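Local coordinates for probable ubiquitin-conjugating enzyme E2 7 (Caenorhabditis elegans, PDB 1PZV), which probably acts as an E2 enzyme, accepting ubiquitin from E1 as a thioester and passing it on for covalent attachment to other proteins, at residues L7-Q11 / D62-K66. Sequence-based numbering, arbitrary orientation.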
loop_
_atom_site.group_PDB
_atom_site.type_symbol
_atom_site.label_atom_id
_atom_site.label_comp_id
_atom_site.label_asym_id
_atom_site.label_seq_id
_atom_site.Cartn_x
_atom_site.Cartn_y
_atom_site.Cartn_z
ATOM N N LEU A 7 -1.363 20.178 6.218
ATOM C CA LEU A 7 -2.060 19.368 5.228
ATOM C C LEU A 7 -2.209 17.919 5.695
ATOM O O LEU A 7 -3.278 17.316 5.542
ATOM C CB LEU A 7 -1.311 19.428 3.888
ATOM C CG LEU A 7 -1.866 18.730 2.633
ATOM C CD1 LEU A 7 -3.222 19.311 2.204
ATOM C CD2 LEU A 7 -0.838 18.888 1.518
ATOM N N LEU A 8 -1.141 17.363 6.266
ATOM C CA LEU A 8 -1.175 15.989 6.761
ATOM C C LEU A 8 -2.145 15.838 7.917
ATOM O O LEU A 8 -2.850 14.835 8.005
ATOM C CB LEU A 8 0.216 15.523 7.202
ATOM C CG LEU A 8 1.156 15.107 6.065
ATOM C CD1 LEU A 8 2.488 14.596 6.628
ATOM C CD2 LEU A 8 0.485 14.020 5.234
ATOM N N LYS A 9 -2.189 16.824 8.806
ATOM C CA LYS A 9 -3.109 16.739 9.937
ATOM C C LYS A 9 -4.538 16.721 9.404
ATOM O O LYS A 9 -5.400 15.988 9.898
ATOM C CB LYS A 9 -2.911 17.922 10.899
ATOM C CG LYS A 9 -1.601 17.865 11.697
ATOM C CD LYS A 9 -1.379 19.125 12.541
ATOM C CE LYS A 9 0.028 19.178 13.165
ATOM N NZ LYS A 9 0.308 20.479 13.876
ATOM N N LYS A 10 -4.776 17.527 8.379
ATOM C CA LYS A 10 -6.091 17.614 7.764
ATOM C C LYS A 10 -6.420 16.302 7.060
ATOM O O LYS A 10 -7.494 15.745 7.270
ATOM C CB LYS A 10 -6.134 18.787 6.766
ATOM C CG LYS A 10 -7.382 18.862 5.895
ATOM C CD LYS A 10 -8.628 19.075 6.719
ATOM C CE LYS A 10 -9.875 18.734 5.909
ATOM N NZ LYS A 10 -11.129 18.800 6.726
ATOM N N GLN A 11 -5.495 15.809 6.236
ATOM C CA GLN A 11 -5.716 14.566 5.504
ATOM C C GLN A 11 -5.905 13.355 6.425
ATOM O O GLN A 11 -6.818 12.536 6.210
ATOM C CB GLN A 11 -4.571 14.315 4.512
ATOM C CG GLN A 11 -4.512 15.356 3.395
ATOM C CD GLN A 11 -3.534 15.005 2.292
ATOM O OE1 GLN A 11 -3.397 15.730 1.314
ATOM N NE2 GLN A 11 -2.852 13.887 2.445
ATOM N N ASP A 62 8.380 17.956 2.741
ATOM C CA ASP A 62 7.705 18.726 1.690
ATOM C C ASP A 62 6.651 17.878 0.971
ATOM O O ASP A 62 6.549 17.906 -0.254
ATOM C CB ASP A 62 8.748 19.184 0.677
ATOM C CG ASP A 62 9.678 18.053 0.261
ATOM O OD1 ASP A 62 10.378 17.507 1.145
ATOM O OD2 ASP A 62 9.704 17.703 -0.938
ATOM N N TYR A 63 5.869 17.144 1.752
ATOM C CA TYR A 63 4.838 16.245 1.243
ATOM C C TYR A 63 4.146 16.548 -0.093
ATOM O O TYR A 63 4.335 15.820 -1.074
ATOM C CB TYR A 63 3.762 16.043 2.308
ATOM C CG TYR A 63 2.534 15.306 1.812
ATOM C CD1 TYR A 63 1.273 15.618 2.316
ATOM C CD2 TYR A 63 2.627 14.299 0.849
ATOM C CE1 TYR A 63 0.139 14.955 1.880
ATOM C CE2 TYR A 63 1.492 13.631 0.404
ATOM C CZ TYR A 63 0.250 13.968 0.928
ATOM O OH TYR A 63 -0.892 13.327 0.509
ATOM N N PRO A 64 3.329 17.611 -0.149
ATOM C CA PRO A 64 2.642 17.919 -1.404
ATOM C C PRO A 64 3.436 17.575 -2.666
ATOM O O PRO A 64 2.971 16.806 -3.503
ATOM C CB PRO A 64 2.362 19.409 -1.280
ATOM C CG PRO A 64 2.167 19.583 0.175
ATOM C CD PRO A 64 3.290 18.767 0.761
ATOM N N GLN A 65 4.638 18.131 -2.799
ATOM C CA GLN A 65 5.452 17.876 -3.988
ATOM C C GLN A 65 6.584 16.915 -3.750
ATOM O O GLN A 65 7.741 17.240 -3.982
ATOM C CB GLN A 65 6.027 19.177 -4.557
ATOM C CG GLN A 65 6.670 20.090 -3.532
ATOM C CD GLN A 65 5.819 21.319 -3.268
ATOM O OE1 GLN A 65 6.123 22.126 -2.376
ATOM N NE2 GLN A 65 4.746 21.475 -4.053
ATOM N N LYS A 66 6.238 15.722 -3.292
ATOM C CA LYS A 66 7.216 14.679 -3.024
ATOM C C LYS A 66 6.436 13.530 -2.408
ATOM O O LYS A 66 5.921 13.637 -1.297
ATOM C CB LYS A 66 8.300 15.193 -2.068
ATOM C CG LYS A 66 9.319 14.147 -1.632
ATOM C CD LYS A 66 10.069 13.515 -2.799
ATOM C CE LYS A 66 10.976 12.387 -2.295
ATOM N NZ LYS A 66 11.736 11.718 -3.387
#
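L7 sends its CD2 methyl to the pyrrolidine ring of P64, 3.4 Å from CG, the two side chains running past each other in opposite senses. With CG of L7 anti to the backbone N (chi1 -176°), the same methyl also reaches the ring of Y63, its CD2 4.0 Å from CD1. One residue on, L8 brings its CD2 methyl to the other side of the ring plane, 3.4 Å from CD1 of Y63; both methyls approach obliquely, flanking the ring from either side. A turn further, the extended side chain of Q11 and that of Y63 come toward each other from opposite directions; the amide stands at the ring edge near CE1 and the hydroxyl, the two planes 85° apart. Replacing Y63 by an alanine would probably open a gap between the methyls of L7 and L8 and leave the Q11 amide without the hydroxyl next to it. The contact joins the N-terminal helix 5-17 of the UBC fold to the loop between strands 52-58 and 69-72, away from the predicted catalytic C88. Around it, F59 packs edge-to-face with Y63 and also touches L8, W109 donates a hydrogen bond to the carbonyl of P64, and V115 of helix 115-127 touches both Q11 and Y63.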